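Xylulose kinase (Bifidobacterium adolescentis ATCC 15703, PDB 3I8B) probably catalyses the ATP-dependent phosphorylation of D-xylulose to D-xylulose 5-phosphate, as a member of the FGGY family of carbohydrate kinases. Local coordinates at residues S136-S141 and G201-D206; A208-R213 and P240-P245; D215-V220 and E235-P240. All blocks are in the same frame, centred on the assembly; numbering follows the deposited sequence.

Interaction 1: residues S136-S141 and G201-D206; sequences SSPVAS and GTIYYD
Ser136 and Ile203 bring the two backbones nearest, with 6.8 Å between their CA atoms, in loops that share no hydrogen bond. Ile203 carries the whole contact from its side, with two branches reaching two residues. Its CG1 lies between the backbone N and the carbonyl carbon (chi1 74°), a crowded position that sends CD1 onto the Pro138 ring, 3.7 Å from Pro138 CG and 3.9 Å from Pro138 CB. The two side chains cross at about a right angle. The other branch, Ile203 CG2, lies 4.1 Å from Ser136 O; that carbonyl oxygen is buried and has no polar partner in the model. Ile203 has positive phi, and the turn carrying it is an ST turn: Tyr204 N donates to Thr202 OG1 at 3.1 Å, a fairly straight bond of 161°. Thr202 CB sits 3.4 Å above the centre of the Tyr204 ring. All this lies in the N-terminal part of an actin-like ATPase fold, where Trp130 and Val134 of helix 122-134 also pack on Ile203. The hydroxyl of Ser136 instead hydrogen-bonds Gly316 N on strand 315-318. From the Ile203 side chain it is about 7 Å to that of His75, a predicted substrate-binding residue.

Interaction 2: residues A208-R213 and P240-P245; sequences ASNEYR and PTVLGP. With MG (magnesium ion), chain B.
Tyr212 crosses to Pro240 and Val242 with the far end of its ring. At CB the side chain leaves with CG anti to its carbonyl carbon (chi1 -78°), directing the ring at 240-245. Tyr212 CG lies against Leu239 CD1, and Tyr212 CD1 near Tyr204 O. Further out, Tyr212 CE2 is 3.3 Å from Pro240 O, and CZ lies 3.7 Å from Val242 CG2, the methyl approaching obliquely. At the tip, Tyr212 OH donates to Pro240 O at 2.6 Å; the oxygen sits at the ring edge, while the hydroxyl lies in the carbonyl plane on a lone pair (C=O...OH angle 143°). A phenylalanine here would probably leave Pro240 O without this donor and remove the oxygen that lies closest to Val242 CG2. Asn210, with Glu211, forms a G1 beta bulge opposite Asp206 in the small hairpin 205-206/211-212. Asn210 ND2 gives a hydrogen to a water at 3.1 Å that donates to Val242 O at 2.6 Å, while its OD1 is hydrogen-bonded by Tyr205 OH. Thr241 points away from this hairpin, and its OG1 binds magnesium at 2.5 Å beside a water and the carbonyl oxygens of Glu190 and Leu192. The hairpin grips the backbone on both sides of Thr241, directly at Pro240 O and through water at Val242 O, consistent with a second-shell role behind this metal ligand.

Interaction 3: residues D215-V220 and E235-P240; sequences DLIAMV and EAIVLP
Ile217 O accepts from Val220 N at 2.9 Å, a bond spanning three residues inside helix 214-225, and Met219 N donates to Asp215 O at 3.0 Å. Both belong to the helix that offers the Ile217 side chain to 235-240; across the contact the meeting is wholly apolar. Ile217 divides its two branches between two partners. With CG1 anti to the carbonyl carbon (chi1 -64°) and chi2 extended, CD1 stretches to Leu239 CD1, and the two side chains meet tip to tip at 4.1 Å. The CG2 branch, anti to the backbone N, faces Ile237 CD1 more loosely, at 4.4 Å. All three residues are buried. Ile237 is the first to leave helical phi/psi after helix 227-236, and from there the chain runs extended, placing both Ile237 and Leu239 with CB directed toward the first helix. The contact closes the helical hairpin 214-225/227-236 on itself by folding its exit back over its entrance. Ile237 also packs on Leu221 and Leu239 on Arg214, both of helix 214-225. Val220, on the same helix, rests on helices 99-110 and 143-153; in the extended exit, Val238 hydrogen-bonds through its backbone to Ala162 and to Ile164 of strand 163-165.

Going from the N terminus, the loop 136-141 between helices 122-134 and 143-153 is met again some 60 residues later by 201-206, which closes interaction 1. The chain then turns through the hairpin 205-206/211-212, so interaction 2 opens on the strand paired with the end of interaction 1. Helices 214-225 and 227-236 follow, and interaction 3 closes their exit on their start before strand 241-243 completes interaction 2. Interaction 3 is thus nested inside interaction 2, whereas interaction 1 precedes both in series. Tyr204 packs on Ile217, and Pro240 is common to interactions 2 and 3, joining loop, hairpin, helix pair and metal-binding strand into one continuous region.

Interaction 1: residues S136-S141 and G201-D206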
# COMPACT_ATOMS: atom_id res chain seq x y z
N SER A 136 -12.85 0.76 1.99
CA SER A 136 -12.13 0.09 3.07
C SER A 136 -12.70 0.38 4.45
O SER A 136 -13.22 1.47 4.73
CB SER A 136 -10.64 0.48 3.08
OG SER A 136 -10.05 0.39 1.78
N SER A 137 -12.58 -0.60 5.33
CA SER A 137 -12.98 -0.44 6.73
C SER A 137 -11.82 0.12 7.56
O SER A 137 -10.70 -0.41 7.51
CB SER A 137 -13.46 -1.78 7.28
OG SER A 137 -13.82 -1.64 8.64
N PRO A 138 -12.08 1.20 8.34
CA PRO A 138 -11.04 1.92 9.09
C PRO A 138 -10.07 1.04 9.87
O PRO A 138 -10.47 0.09 10.55
CB PRO A 138 -11.84 2.81 10.05
CG PRO A 138 -13.10 3.05 9.35
CD PRO A 138 -13.41 1.79 8.57
N VAL A 139 -8.78 1.34 9.73
CA VAL A 139 -7.74 0.82 10.60
C VAL A 139 -6.86 2.02 10.93
O VAL A 139 -6.98 3.07 10.30
CB VAL A 139 -6.90 -0.32 9.95
CG1 VAL A 139 -7.73 -1.59 9.79
CG2 VAL A 139 -6.33 0.11 8.60
N ALA A 140 -6.00 1.87 11.92
CA ALA A 140 -5.12 2.96 12.35
C ALA A 140 -4.28 3.55 11.22
O ALA A 140 -3.86 4.71 11.30
CB ALA A 140 -4.22 2.48 13.48
N SER A 141 -4.02 2.76 10.18
CA SER A 141 -3.17 3.25 9.09
C SER A 141 -3.75 4.47 8.40
O SER A 141 -3.01 5.38 8.02
CB SER A 141 -2.97 2.16 8.03
OG SER A 141 -2.09 1.16 8.50
N GLY A 201 -6.48 5.73 -0.26
CA GLY A 201 -6.00 5.28 1.03
C GLY A 201 -6.31 6.21 2.19
O GLY A 201 -5.84 5.98 3.29
N THR A 202 -7.10 7.26 1.94
CA THR A 202 -7.45 8.23 2.98
C THR A 202 -8.69 7.84 3.81
O THR A 202 -8.83 8.27 4.97
CB THR A 202 -7.72 9.62 2.37
OG1 THR A 202 -8.82 9.54 1.45
CG2 THR A 202 -6.48 10.14 1.64
N ILE A 203 -9.54 7.01 3.22
CA ILE A 203 -10.95 6.78 3.62
C ILE A 203 -11.81 8.05 3.78
O ILE A 203 -12.81 8.05 4.52
CB ILE A 203 -11.13 5.77 4.80
CG1 ILE A 203 -10.72 6.37 6.15
CG2 ILE A 203 -10.42 4.46 4.49
CD1 ILE A 203 -11.19 5.52 7.35
N TYR A 204 -11.43 9.11 3.06
CA TYR A 204 -12.32 10.23 2.76
C TYR A 204 -12.38 10.53 1.27
O TYR A 204 -12.74 11.64 0.85
CB TYR A 204 -12.01 11.50 3.56
CG TYR A 204 -10.57 11.96 3.59
CD1 TYR A 204 -9.99 12.56 2.48
CD2 TYR A 204 -9.81 11.86 4.76
CE1 TYR A 204 -8.68 13.01 2.50
CE2 TYR A 204 -8.49 12.32 4.79
CZ TYR A 204 -7.93 12.90 3.65
OH TYR A 204 -6.63 13.36 3.65
N TYR A 205 -12.04 9.52 0.47
CA TYR A 205 -12.15 9.62 -0.99
C TYR A 205 -12.75 8.35 -1.57
O TYR A 205 -12.40 7.24 -1.17
CB TYR A 205 -10.78 9.89 -1.61
CG TYR A 205 -10.76 9.85 -3.13
CD1 TYR A 205 -11.20 10.94 -3.88
CD2 TYR A 205 -10.32 8.72 -3.81
CE1 TYR A 205 -11.19 10.90 -5.28
CE2 TYR A 205 -10.31 8.67 -5.20
CZ TYR A 205 -10.74 9.76 -5.93
OH TYR A 205 -10.71 9.70 -7.32
N ASP A 206 -13.67 8.52 -2.51
CA ASP A 206 -14.25 7.37 -3.19
C ASP A 206 -13.87 7.32 -4.67
O ASP A 206 -14.35 8.12 -5.48
CB ASP A 206 -15.77 7.35 -3.04
CG ASP A 206 -16.40 6.13 -3.70
OD1 ASP A 206 -16.06 4.99 -3.31
OD2 ASP A 206 -17.21 6.31 -4.62

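Interaction 2: residues A208-R213 and P240-P245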
# COMPACT_ATOMS: atom_id res chain seq x y z
N ALA A 208 -14.47 5.05 -7.09
CA ALA A 208 -15.54 4.72 -8.02
C ALA A 208 -16.25 5.98 -8.52
O ALA A 208 -16.54 6.09 -9.71
CB ALA A 208 -16.54 3.75 -7.37
N SER A 209 -16.52 6.92 -7.62
CA SER A 209 -17.23 8.13 -8.02
C SER A 209 -16.32 9.34 -8.21
O SER A 209 -16.77 10.41 -8.61
CB SER A 209 -18.36 8.46 -7.04
OG SER A 209 -17.86 8.62 -5.72
N ASN A 210 -15.03 9.16 -7.94
CA ASN A 210 -14.10 10.29 -7.92
C ASN A 210 -14.59 11.45 -7.04
O ASN A 210 -14.59 12.61 -7.45
CB ASN A 210 -13.78 10.78 -9.34
CG ASN A 210 -12.60 11.74 -9.38
OD1 ASN A 210 -11.65 11.60 -8.61
ND2 ASN A 210 -12.66 12.73 -10.26
N GLU A 211 -15.01 11.11 -5.82
CA GLU A 211 -15.51 12.11 -4.89
C GLU A 211 -14.79 12.06 -3.55
O GLU A 211 -14.71 10.99 -2.91
CB GLU A 211 -17.00 11.89 -4.61
CG GLU A 211 -17.88 11.73 -5.84
CD GLU A 211 -18.34 13.06 -6.41
OE1 GLU A 211 -19.49 13.12 -6.89
OE2 GLU A 211 -17.55 14.03 -6.38
N TYR A 212 -14.32 13.21 -3.11
CA TYR A 212 -13.97 13.37 -1.70
C TYR A 212 -15.24 13.43 -0.86
O TYR A 212 -16.21 14.10 -1.23
CB TYR A 212 -13.17 14.65 -1.48
CG TYR A 212 -11.71 14.55 -1.87
CD1 TYR A 212 -10.88 13.61 -1.29
CD2 TYR A 212 -11.16 15.41 -2.81
CE1 TYR A 212 -9.54 13.52 -1.64
CE2 TYR A 212 -9.82 15.33 -3.16
CZ TYR A 212 -9.02 14.38 -2.58
OH TYR A 212 -7.68 14.31 -2.93
N ARG A 213 -15.22 12.72 0.27
CA ARG A 213 -16.33 12.70 1.21
C ARG A 213 -16.02 13.66 2.36
O ARG A 213 -15.53 13.26 3.42
CB ARG A 213 -16.53 11.27 1.74
CG ARG A 213 -17.09 10.32 0.69
CD ARG A 213 -18.57 10.63 0.41
NE ARG A 213 -19.37 10.59 1.65
CZ ARG A 213 -20.02 9.52 2.10
NH1 ARG A 213 -20.01 8.38 1.42
NH2 ARG A 213 -20.71 9.59 3.22
N PRO A 240 -5.95 17.61 -2.25
CA PRO A 240 -5.31 17.60 -3.57
C PRO A 240 -6.24 17.17 -4.72
O PRO A 240 -7.03 16.24 -4.56
CB PRO A 240 -4.15 16.60 -3.40
CG PRO A 240 -3.91 16.55 -1.90
CD PRO A 240 -5.26 16.76 -1.27
N THR A 241 -6.12 17.86 -5.85
CA THR A 241 -6.82 17.50 -7.08
C THR A 241 -6.38 16.13 -7.50
O THR A 241 -5.19 15.88 -7.70
CB THR A 241 -6.45 18.45 -8.24
OG1 THR A 241 -6.68 19.80 -7.83
CG2 THR A 241 -7.30 18.16 -9.45
N VAL A 242 -7.35 15.25 -7.68
CA VAL A 242 -7.07 13.87 -8.04
C VAL A 242 -6.88 13.77 -9.55
O VAL A 242 -7.82 13.97 -10.33
CB VAL A 242 -8.17 12.93 -7.53
CG1 VAL A 242 -7.86 11.48 -7.92
CG2 VAL A 242 -8.30 13.06 -6.01
N LEU A 243 -5.66 13.48 -9.98
CA LEU A 243 -5.38 13.43 -11.41
C LEU A 243 -5.65 12.05 -11.97
O LEU A 243 -5.56 11.05 -11.26
CB LEU A 243 -3.92 13.82 -11.71
CG LEU A 243 -3.49 15.21 -11.26
CD1 LEU A 243 -2.01 15.41 -11.59
CD2 LEU A 243 -4.35 16.28 -11.91
N GLY A 244 -5.98 11.99 -13.26
CA GLY A 244 -6.05 10.71 -13.95
C GLY A 244 -4.66 10.09 -14.05
O GLY A 244 -3.65 10.79 -13.94
N PRO A 245 -4.62 8.78 -14.29
CA PRO A 245 -3.41 7.95 -14.35
C PRO A 245 -2.33 8.47 -15.32
O PRO A 245 -1.14 8.28 -15.06
CB PRO A 245 -3.95 6.59 -14.82
CG PRO A 245 -5.24 6.93 -15.54
CD PRO A 245 -5.82 8.00 -14.66
MG MG B . -5.13 21.40 -6.72
O HOH W 1 -10.29 14.69 -10.22
O HOH W 2 -5.95 21.21 -4.56

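Interaction 3: residues D215-V220 and E235-P240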
# COMPACT_ATOMS: atom_id res chain seq x y z
N ASP A 215 -17.96 15.15 4.24
CA ASP A 215 -18.79 14.86 5.41
C ASP A 215 -18.12 13.91 6.41
O ASP A 215 -18.36 13.99 7.61
CB ASP A 215 -20.16 14.29 4.98
CG ASP A 215 -20.03 13.03 4.13
OD1 ASP A 215 -19.23 13.02 3.17
OD2 ASP A 215 -20.75 12.05 4.42
N LEU A 216 -17.28 13.01 5.91
CA LEU A 216 -16.58 12.07 6.78
C LEU A 216 -15.45 12.81 7.49
O LEU A 216 -15.06 12.44 8.60
CB LEU A 216 -16.06 10.86 6.00
CG LEU A 216 -17.19 10.08 5.32
CD1 LEU A 216 -16.65 8.98 4.41
CD2 LEU A 216 -18.14 9.50 6.36
N ILE A 217 -14.93 13.85 6.86
CA ILE A 217 -13.94 14.71 7.51
C ILE A 217 -14.62 15.55 8.61
O ILE A 217 -14.18 15.54 9.76
CB ILE A 217 -13.19 15.63 6.51
CG1 ILE A 217 -12.36 14.78 5.53
CG2 ILE A 217 -12.31 16.61 7.26
CD1 ILE A 217 -11.74 15.58 4.37
N ALA A 218 -15.70 16.24 8.27
CA ALA A 218 -16.50 16.96 9.27
C ALA A 218 -16.79 16.05 10.46
O ALA A 218 -16.77 16.48 11.61
CB ALA A 218 -17.82 17.47 8.65
N MSE A 219 -17.07 14.79 10.17
CA MSE A 219 -17.47 13.85 11.21
C MSE A 219 -16.42 13.75 12.31
O MSE A 219 -16.75 13.62 13.49
CB MSE A 219 -17.74 12.47 10.60
CG MSE A 219 -17.71 11.32 11.59
SE MSE A 219 -18.05 9.61 10.68
CE MSE A 219 -19.87 9.93 10.02
N VAL A 220 -15.14 13.81 11.92
CA VAL A 220 -14.06 13.71 12.92
C VAL A 220 -13.65 15.06 13.51
O VAL A 220 -13.07 15.10 14.60
CB VAL A 220 -12.83 12.94 12.38
CG1 VAL A 220 -13.28 11.63 11.74
CG2 VAL A 220 -12.02 13.79 11.40
N GLU A 235 -15.49 21.86 4.45
CA GLU A 235 -15.71 22.48 3.15
C GLU A 235 -14.56 23.39 2.76
O GLU A 235 -14.19 23.45 1.59
CB GLU A 235 -17.01 23.31 3.12
CG GLU A 235 -18.27 22.45 3.07
CD GLU A 235 -18.21 21.40 1.97
OE1 GLU A 235 -18.01 21.76 0.79
OE2 GLU A 235 -18.37 20.20 2.28
N ALA A 236 -14.01 24.10 3.73
CA ALA A 236 -12.97 25.09 3.42
C ALA A 236 -11.59 24.46 3.15
O ALA A 236 -10.76 25.06 2.50
CB ALA A 236 -12.87 26.11 4.55
N ILE A 237 -11.37 23.24 3.64
CA ILE A 237 -10.05 22.59 3.55
C ILE A 237 -9.65 22.27 2.11
O ILE A 237 -10.47 21.78 1.33
CB ILE A 237 -10.02 21.30 4.42
CG1 ILE A 237 -9.89 21.68 5.90
CG2 ILE A 237 -8.86 20.37 4.00
CD1 ILE A 237 -10.27 20.54 6.86
N VAL A 238 -8.40 22.57 1.75
CA VAL A 238 -7.92 22.26 0.41
C VAL A 238 -7.46 20.81 0.41
O VAL A 238 -6.70 20.42 1.29
CB VAL A 238 -6.76 23.19 -0.04
CG1 VAL A 238 -6.18 22.71 -1.38
CG2 VAL A 238 -7.23 24.64 -0.15
N LEU A 239 -7.96 20.02 -0.53
CA LEU A 239 -7.59 18.61 -0.71
C LEU A 239 -6.94 18.51 -2.08
O LEU A 239 -7.29 19.25 -2.99
CB LEU A 239 -8.83 17.70 -0.63
CG LEU A 239 -9.66 17.75 0.67
CD1 LEU A 239 -10.91 16.84 0.59
CD2 LEU A 239 -8.81 17.42 1.88
N PRO A 240 -5.95 17.61 -2.25
CA PRO A 240 -5.31 17.60 -3.57
C PRO A 240 -6.24 17.17 -4.72
O PRO A 240 -7.03 16.24 -4.56
CB PRO A 240 -4.15 16.60 -3.40
CG PRO A 240 -3.91 16.55 -1.90
CD PRO A 240 -5.26 16.76 -1.27